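Local coordinates for metallophosphoesterase TT1561-like domain-containing protein (Aquifex aeolicus, PDB 2YVT) that is of unknown function but belongs to the calcineurin-like metallophosphoesterases and probably hydrolyses phosphoester bonds, at residues Leu78-Phe81 with Phe82-Gly86; Ala109-Glu112 with Ala113-Ala116; Pro183-Glu187 with Phe188-Thr192; Pro236-Phe239 with Glu240-Arg243. All blocks are in the same frame, centred on the assembly; numbering follows the deposited sequence.

Contact 1: residues Leu78-Phe81 with Phe82-Gly86; sequences LDKF and FREIG
Phe81 and Phe82 meet edge to face in the last turns of α-helix 65-86, whose backbone N-H and C=O groups are paired while the rings pack on its buried side. Each carbonyl from Leu78 to Phe82 accepts the N-H four residues on: Phe82 N lies 2.9 Å from Leu78 O, Ile85 N reaches Phe81 O at an N-H...O angle of 166°, and Gly86 N bonds Phe82 O. Gly86 O accepts from Asn119 ND2. The ring planes stand at 73°, and CD2 of Phe81 sits 3.9 Å above the plane of the Phe82 ring, over its centre. With Phe81 CG anti to the backbone N (chi1 167°), the ring stands out beside the following turn, where Ile85 CG1 lies over a face, 3.3 Å from Phe81 CE1. Replacing Phe81 by alanine would probably leave the face of Phe82 and the CG1 branch of Ile85 without their shared partner. On the more open flank, Lys80 runs beside Glu84 and makes a cation-pi contact with Phe18, while Arg83 NH1 forms a long salt bridge with Glu84 OE2. The nearest approach of the lysine to that acid is Lys80 CE to Glu84 OE2, 3.4 Å.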
# COMPACT_ATOMS: atom_id res chain seq x y z
N LEU A 78 -4.88 2.70 -14.45
CA LEU A 78 -3.75 1.92 -13.94
C LEU A 78 -2.54 1.98 -14.86
O LEU A 78 -1.40 2.13 -14.40
CB LEU A 78 -4.15 0.46 -13.70
CG LEU A 78 -5.06 0.21 -12.50
CD1 LEU A 78 -5.51 -1.25 -12.50
CD2 LEU A 78 -4.37 0.58 -11.19
N ASP A 79 -2.78 1.90 -16.17
CA ASP A 79 -1.69 2.00 -17.13
C ASP A 79 -1.00 3.35 -17.00
O ASP A 79 0.24 3.43 -17.02
CB ASP A 79 -2.20 1.79 -18.55
CG ASP A 79 -2.59 0.36 -18.83
OD1 ASP A 79 -2.30 -0.54 -18.02
OD2 ASP A 79 -3.22 0.13 -19.90
N LYS A 80 -1.79 4.41 -16.83
CA LYS A 80 -1.24 5.75 -16.66
C LYS A 80 -0.43 5.86 -15.37
O LYS A 80 0.64 6.48 -15.34
CB LYS A 80 -2.35 6.79 -16.68
CG LYS A 80 -1.87 8.23 -16.66
CD LYS A 80 -3.07 9.14 -16.75
CE LYS A 80 -2.71 10.60 -16.58
NZ LYS A 80 -3.98 11.41 -16.63
N PHE A 81 -0.94 5.23 -14.31
CA PHE A 81 -0.21 5.20 -13.04
C PHE A 81 1.16 4.52 -13.21
O PHE A 81 2.17 5.06 -12.79
CB PHE A 81 -1.02 4.48 -11.96
CG PHE A 81 -0.22 4.13 -10.73
CD1 PHE A 81 0.02 5.09 -9.75
CD2 PHE A 81 0.27 2.84 -10.55
CE1 PHE A 81 0.76 4.77 -8.61
CE2 PHE A 81 1.01 2.51 -9.42
CZ PHE A 81 1.26 3.48 -8.45
N PHE A 82 1.19 3.33 -13.82
CA PHE A 82 2.47 2.66 -13.94
C PHE A 82 3.45 3.43 -14.81
O PHE A 82 4.63 3.51 -14.48
CB PHE A 82 2.31 1.21 -14.41
CG PHE A 82 1.77 0.31 -13.35
CD1 PHE A 82 2.57 -0.06 -12.26
CD2 PHE A 82 0.47 -0.16 -13.41
CE1 PHE A 82 2.07 -0.89 -11.25
CE2 PHE A 82 -0.04 -1.00 -12.41
CZ PHE A 82 0.76 -1.36 -11.33
N ARG A 83 2.95 4.04 -15.88
CA ARG A 83 3.81 4.86 -16.72
C ARG A 83 4.39 6.06 -15.95
O ARG A 83 5.60 6.28 -15.94
CB ARG A 83 3.06 5.34 -17.98
CG ARG A 83 3.80 6.40 -18.78
CD ARG A 83 3.15 6.65 -20.13
NE ARG A 83 1.75 7.05 -20.02
CZ ARG A 83 1.32 8.28 -19.78
NH1 ARG A 83 2.18 9.29 -19.60
NH2 ARG A 83 0.02 8.52 -19.69
N GLU A 84 3.52 6.81 -15.28
CA GLU A 84 3.96 8.06 -14.65
C GLU A 84 4.81 7.82 -13.41
O GLU A 84 5.76 8.55 -13.15
CB GLU A 84 2.77 8.99 -14.39
CG GLU A 84 2.12 9.43 -15.70
CD GLU A 84 1.32 10.71 -15.60
OE1 GLU A 84 1.33 11.37 -14.55
OE2 GLU A 84 0.67 11.06 -16.60
N ILE A 85 4.49 6.77 -12.65
CA ILE A 85 5.37 6.36 -11.56
C ILE A 85 6.69 5.80 -12.11
O ILE A 85 7.76 6.15 -11.61
CB ILE A 85 4.69 5.34 -10.63
CG1 ILE A 85 3.56 6.02 -9.84
CG2 ILE A 85 5.71 4.70 -9.67
CD1 ILE A 85 4.03 7.12 -8.86
N GLY A 86 6.60 4.94 -13.13
CA GLY A 86 7.79 4.36 -13.75
C GLY A 86 8.79 5.41 -14.22
O GLY A 86 9.99 5.29 -13.99

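Contact 2: residues Ala109-Glu112 with Ala113-Ala116; sequences AAYE and AETA
The N-H of Ala113 points between the carbonyls of Ala109 and Ala110, and this is the close-packed half of the contact. Its bonds to Ala109 O, at 3.1 Å, and to Ala110 O are both weak, the hydrogen being shared between them at angles near 132°. The methyl CB of Ala113 rests against the same two oxygens, 3.5 Å from Ala110 O, while Phe82 of helix 65-86 packs on this buried side. One residue further on, the bond from Glu114 N to Tyr111 O is straighter, at 161°. The pattern is that of a helix C-terminus: helix 103-112 gives up its regular i to i+4 bonding and passes into the loop that leads to strand 120-122. The opposite side is looser and wet. Within 113-116 no N-H bonds directly to Glu112 O; two waters donate to it instead, one passing on to Ala116 N and the other to Thr115 N. Among the exposed side chains, Glu114 lies across Tyr111 at about a right angle, bringing Glu114 OE1 to 3.6 Å from Tyr111 CD1. Glu112 turns its carboxylate back along the helix, where OE2 forms a salt bridge with Arg108.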
# COMPACT_ATOMS: atom_id res chain seq x y z
N ALA A 109 -2.18 -5.18 -15.24
CA ALA A 109 -1.53 -3.89 -15.46
C ALA A 109 -0.08 -3.92 -14.96
O ALA A 109 0.82 -3.42 -15.64
CB ALA A 109 -2.32 -2.76 -14.80
N ALA A 110 0.14 -4.52 -13.80
CA ALA A 110 1.49 -4.68 -13.24
C ALA A 110 2.37 -5.48 -14.20
O ALA A 110 3.50 -5.08 -14.50
CB ALA A 110 1.43 -5.36 -11.90
N TYR A 111 1.83 -6.60 -14.69
CA TYR A 111 2.55 -7.43 -15.64
C TYR A 111 2.97 -6.64 -16.89
O TYR A 111 4.12 -6.70 -17.33
CB TYR A 111 1.69 -8.63 -16.04
CG TYR A 111 2.28 -9.45 -17.16
CD1 TYR A 111 3.27 -10.39 -16.90
CD2 TYR A 111 1.83 -9.29 -18.47
CE1 TYR A 111 3.81 -11.15 -17.91
CE2 TYR A 111 2.36 -10.06 -19.49
CZ TYR A 111 3.36 -10.98 -19.21
OH TYR A 111 3.91 -11.75 -20.22
N GLU A 112 2.02 -5.89 -17.44
CA GLU A 112 2.24 -5.12 -18.68
C GLU A 112 3.30 -4.04 -18.52
O GLU A 112 3.97 -3.65 -19.49
CB GLU A 112 0.94 -4.50 -19.15
CG GLU A 112 -0.04 -5.52 -19.68
CD GLU A 112 -1.28 -4.88 -20.26
OE1 GLU A 112 -1.26 -3.65 -20.51
OE2 GLU A 112 -2.28 -5.59 -20.47
N ALA A 113 3.47 -3.58 -17.29
CA ALA A 113 4.41 -2.51 -16.98
C ALA A 113 5.86 -2.99 -16.89
O ALA A 113 6.78 -2.17 -16.81
CB ALA A 113 4.00 -1.82 -15.70
N GLU A 114 6.06 -4.30 -16.90
CA GLU A 114 7.38 -4.88 -16.60
C GLU A 114 8.50 -4.56 -17.59
O GLU A 114 9.64 -4.35 -17.17
CB GLU A 114 7.28 -6.39 -16.40
CG GLU A 114 6.60 -6.81 -15.11
CD GLU A 114 6.64 -8.31 -14.89
OE1 GLU A 114 6.50 -9.06 -15.87
OE2 GLU A 114 6.80 -8.72 -13.72
N THR A 115 8.21 -4.53 -18.89
CA THR A 115 9.28 -4.30 -19.86
C THR A 115 9.72 -2.83 -19.90
O THR A 115 10.92 -2.54 -19.90
CB THR A 115 8.92 -4.82 -21.27
OG1 THR A 115 8.69 -6.23 -21.19
CG2 THR A 115 10.06 -4.56 -22.27
N ALA A 116 8.76 -1.92 -19.90
CA ALA A 116 9.08 -0.50 -19.97
C ALA A 116 9.55 0.03 -18.63
O ALA A 116 10.39 0.94 -18.58
CB ALA A 116 7.90 0.31 -20.49
O HOH W 1 6.06 -2.44 -20.72
O HOH W 2 5.91 -5.83 -20.21

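Contact 3: residues Pro183-Glu187 with Phe188-Thr192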
# COMPACT_ATOMS: atom_id res chain seq x y z
N PRO A 183 -3.40 -0.22 8.24
CA PRO A 183 -2.54 -0.01 9.40
C PRO A 183 -3.00 -0.79 10.63
O PRO A 183 -4.17 -1.19 10.71
CB PRO A 183 -2.68 1.50 9.66
CG PRO A 183 -4.08 1.82 9.25
CD PRO A 183 -4.40 0.87 8.09
N PRO A 184 -2.09 -0.99 11.59
CA PRO A 184 -2.50 -1.56 12.87
C PRO A 184 -3.20 -0.51 13.72
O PRO A 184 -3.09 0.69 13.44
CB PRO A 184 -1.17 -1.91 13.52
CG PRO A 184 -0.22 -0.87 13.00
CD PRO A 184 -0.65 -0.67 11.56
N ILE A 185 -3.88 -0.96 14.77
CA ILE A 185 -4.38 -0.07 15.81
C ILE A 185 -3.20 0.61 16.51
O ILE A 185 -2.30 -0.07 17.01
CB ILE A 185 -5.23 -0.84 16.86
CG1 ILE A 185 -6.32 -1.70 16.19
CG2 ILE A 185 -5.82 0.13 17.89
CD1 ILE A 185 -7.35 -0.95 15.37
N GLY A 186 -3.20 1.94 16.52
CA GLY A 186 -2.14 2.70 17.15
C GLY A 186 -2.62 4.07 17.56
O GLY A 186 -3.73 4.49 17.21
N GLU A 187 -1.79 4.79 18.30
CA GLU A 187 -2.15 6.13 18.76
C GLU A 187 -2.34 7.09 17.59
O GLU A 187 -3.24 7.95 17.60
CB GLU A 187 -1.09 6.65 19.73
CG GLU A 187 -1.45 7.99 20.37
CD GLU A 187 -0.46 8.43 21.43
OE1 GLU A 187 0.50 7.68 21.72
OE2 GLU A 187 -0.66 9.53 21.99
N PHE A 188 -1.48 6.95 16.57
CA PHE A 188 -1.43 7.88 15.45
C PHE A 188 -1.62 7.19 14.11
O PHE A 188 -2.23 7.75 13.19
CB PHE A 188 -0.09 8.62 15.44
CG PHE A 188 0.20 9.37 16.72
CD1 PHE A 188 -0.49 10.53 17.02
CD2 PHE A 188 1.18 8.91 17.59
CE1 PHE A 188 -0.23 11.23 18.20
CE2 PHE A 188 1.45 9.61 18.78
CZ PHE A 188 0.75 10.76 19.07
N VAL A 189 -1.07 5.99 13.98
CA VAL A 189 -0.92 5.38 12.66
C VAL A 189 -2.23 4.92 12.01
O VAL A 189 -2.25 4.61 10.82
CB VAL A 189 0.13 4.24 12.64
CG1 VAL A 189 1.52 4.79 12.98
CG2 VAL A 189 -0.27 3.10 13.59
N ASP A 190 -3.32 4.86 12.79
CA ASP A 190 -4.62 4.54 12.20
C ASP A 190 -5.70 5.54 12.59
O ASP A 190 -6.89 5.22 12.58
CB ASP A 190 -5.03 3.08 12.50
CG ASP A 190 -5.60 2.89 13.89
OD1 ASP A 190 -5.14 3.57 14.83
OD2 ASP A 190 -6.49 2.03 14.03
N ARG A 191 -5.26 6.76 12.92
CA ARG A 191 -6.17 7.80 13.36
C ARG A 191 -5.89 9.16 12.73
O ARG A 191 -4.79 9.42 12.22
CB ARG A 191 -6.14 7.92 14.88
CG ARG A 191 -6.61 6.65 15.58
CD ARG A 191 -7.17 6.94 16.97
NE ARG A 191 -6.12 7.40 17.87
CZ ARG A 191 -6.33 7.76 19.13
NH1 ARG A 191 -7.55 7.73 19.65
NH2 ARG A 191 -5.31 8.17 19.87
N THR A 192 -6.91 10.01 12.76
CA THR A 192 -6.79 11.43 12.44
C THR A 192 -7.35 12.20 13.64
O THR A 192 -8.04 11.61 14.48
CB THR A 192 -7.59 11.83 11.17
OG1 THR A 192 -9.00 11.77 11.45
CG2 THR A 192 -7.26 10.92 9.99
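Asp190 holds CG between its backbone N and carbonyl carbon (chi1 80°), which swings the carboxylate back over the preceding chain to Gly186. There Asp190 OD1 accepts Gly186 N at 3.0 Å, the donor arriving from above the carboxylate plane. Arg191 bends at chi3 (-68°), and the bend lays the guanidinium edge against Glu187 O. Arg191 grips Glu187 O side-on with two nitrogens, NE at 2.9 Å from above the carbonyl plane and NH2 at 3.1 Å within it, on a lone pair. The last two residues of the type I beta turn, Phe188 to Arg191, thus send their side chains back to 186-187, so the loop that follows strand 175-180 folds back on itself through side chain to main chain bonds. Without the guanidinium, an alanine in place of Arg191 would probably leave Glu187 O short of both these donors and that end of the turn freer to move. Asp190 OD1 also accepts from His198 ND1 and OD2 from Gly200 N, while Arg191 NH1 reaches Pro196 O. At the outer rim, Glu187 and Phe188 run alongside each other, the carboxylate stacked at 16° to the ring and Glu187 CG lying over its face, 3.8 Å from the Phe188 centroid in a CH-pi contact. Deeper in, Pro183 CG meets Asp190 CB at 3.6 Å, and Pro184 CG crosses the CG2 methyl of Val189.

Contact 4: residues Pro236-Phe239 with Glu240-Arg243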
# COMPACT_ATOMS: atom_id res chain seq x y z
N PRO A 236 2.55 7.40 6.19
CA PRO A 236 3.01 8.69 5.63
C PRO A 236 2.01 9.84 5.70
O PRO A 236 2.41 10.99 5.57
CB PRO A 236 3.29 8.35 4.16
CG PRO A 236 3.41 6.86 4.10
CD PRO A 236 2.55 6.32 5.19
N GLY A 237 0.73 9.54 5.90
CA GLY A 237 -0.31 10.56 5.80
C GLY A 237 -0.75 10.70 4.35
O GLY A 237 -0.20 10.02 3.46
N GLU A 238 -1.71 11.57 4.11
CA GLU A 238 -2.40 11.60 2.82
C GLU A 238 -1.62 12.30 1.72
O GLU A 238 -1.29 13.48 1.84
CB GLU A 238 -3.76 12.29 2.96
CG GLU A 238 -4.72 11.59 3.91
CD GLU A 238 -5.26 10.27 3.39
OE1 GLU A 238 -5.12 9.95 2.19
OE2 GLU A 238 -5.86 9.53 4.20
N PHE A 239 -1.36 11.58 0.63
CA PHE A 239 -0.77 12.19 -0.55
C PHE A 239 -1.56 13.42 -1.05
O PHE A 239 -0.96 14.40 -1.51
CB PHE A 239 -0.62 11.15 -1.66
CG PHE A 239 0.19 11.61 -2.83
CD1 PHE A 239 1.54 11.92 -2.68
CD2 PHE A 239 -0.39 11.69 -4.10
CE1 PHE A 239 2.30 12.33 -3.78
CE2 PHE A 239 0.38 12.08 -5.21
CZ PHE A 239 1.72 12.41 -5.03
N GLU A 240 -2.90 13.38 -0.91
CA GLU A 240 -3.76 14.53 -1.29
C GLU A 240 -3.48 15.79 -0.48
O GLU A 240 -3.89 16.89 -0.86
CB GLU A 240 -5.23 14.26 -1.00
CG GLU A 240 -5.90 13.10 -1.58
CD GLU A 240 -7.29 12.97 -0.94
OE1 GLU A 240 -8.24 12.66 -1.66
OE2 GLU A 240 -7.42 13.22 0.29
N GLU A 241 -2.90 15.60 0.70
CA GLU A 241 -2.53 16.72 1.56
C GLU A 241 -1.09 17.16 1.28
O GLU A 241 -0.55 18.01 1.98
CB GLU A 241 -2.69 16.33 3.03
CG GLU A 241 -4.13 16.08 3.43
CD GLU A 241 -4.30 15.51 4.81
OE1 GLU A 241 -3.39 15.66 5.66
OE2 GLU A 241 -5.36 14.90 5.05
N GLY A 242 -0.48 16.56 0.25
CA GLY A 242 0.93 16.82 -0.07
C GLY A 242 1.91 16.14 0.86
O GLY A 242 3.08 16.52 0.92
N ARG A 243 1.45 15.12 1.58
CA ARG A 243 2.26 14.46 2.59
C ARG A 243 3.00 13.23 2.06
O ARG A 243 2.53 12.54 1.14
CB ARG A 243 1.42 14.13 3.83
CG ARG A 243 1.09 15.42 4.62
CD ARG A 243 0.37 15.22 5.94
NE ARG A 243 0.61 16.37 6.84
CZ ARG A 243 -0.16 17.46 6.92
NH1 ARG A 243 0.18 18.42 7.77
NH2 ARG A 243 -1.26 17.60 6.19
O HOH W 3 1.40 10.05 1.21
O HOH W 4 -2.46 13.10 6.39
O HOH W 5 -7.84 10.55 1.08
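The Phe239 ring meets Arg243 O at its edge, near the ring plane, with Phe239 CD1 4.0 Å from that oxygen, while Leu20 and Phe259 also pack on this side chain. The carboxylates of Glu238 and Glu241 are turned 47° against each other and do not stack; instead Glu241 OE2 comes to 3.6 Å from Glu238 CG, the carboxylate of Glu241 crossing the CB-CG part of Glu238. Glu238 makes this possible by bending at chi2 (-71°), which lifts its own carboxylate away toward Asn13, the partner of OE1. Between Glu238 OE1 and Glu240 OE2, two like charges at 4.4 Å, a water donates weakly to both and probably softens their repulsion. Glu241 OE1 faces the other way: it forms a salt bridge with Arg243 NH2, through a weak bond of 2.9 Å, and accepts a hydrogen bond from a second water, which in turn accepts the N-H of Glu238.

The backbone is drawn together around Glu238 O, which accepts two N-H groups from opposite faces of its plane, Glu241 N at 2.9 Å and Arg243 N at 3.2 Å. Next to it, Gly242 N binds Phe239 O. Glycines occupy both positive-phi positions: at Gly237 a CB would be jammed against the preceding carbonyl oxygen and would lie tight to Arg243 CD, and Gly242 has phi 76°. The 6→1 bond from Arg243 N to Glu238 O, the 5→2 bond from Gly242 N to Phe239 O and the positive phi of Gly242 together cap the short 3-10 segment between strands 231-235 and 243-248 with a Schellman motif.

How the contacts relate
All four contacts are local folds of the chain, two on helices and the loop after one of them, two in loops. Contacts 1 and 2, centres 9 Å apart, touch: Phe82 packs its CB against the methyl of Ala113 and its ring against Ala109, so helix 65-86 and the end of helix 103-112 share one buried seam. Contacts 3 and 4 come within about 6 Å at their nearest atoms without touching; Asn235, just before 236-243, bonds to Val189 O and, weakly, to Gly237 N, and so ties them. Contact 1 lies on the opposite side of the chain's centre from contact 3, their centres 29 Å apart. No metal or ligand site is established for these contacts, so a tie to the probable phosphoesterase site stays open.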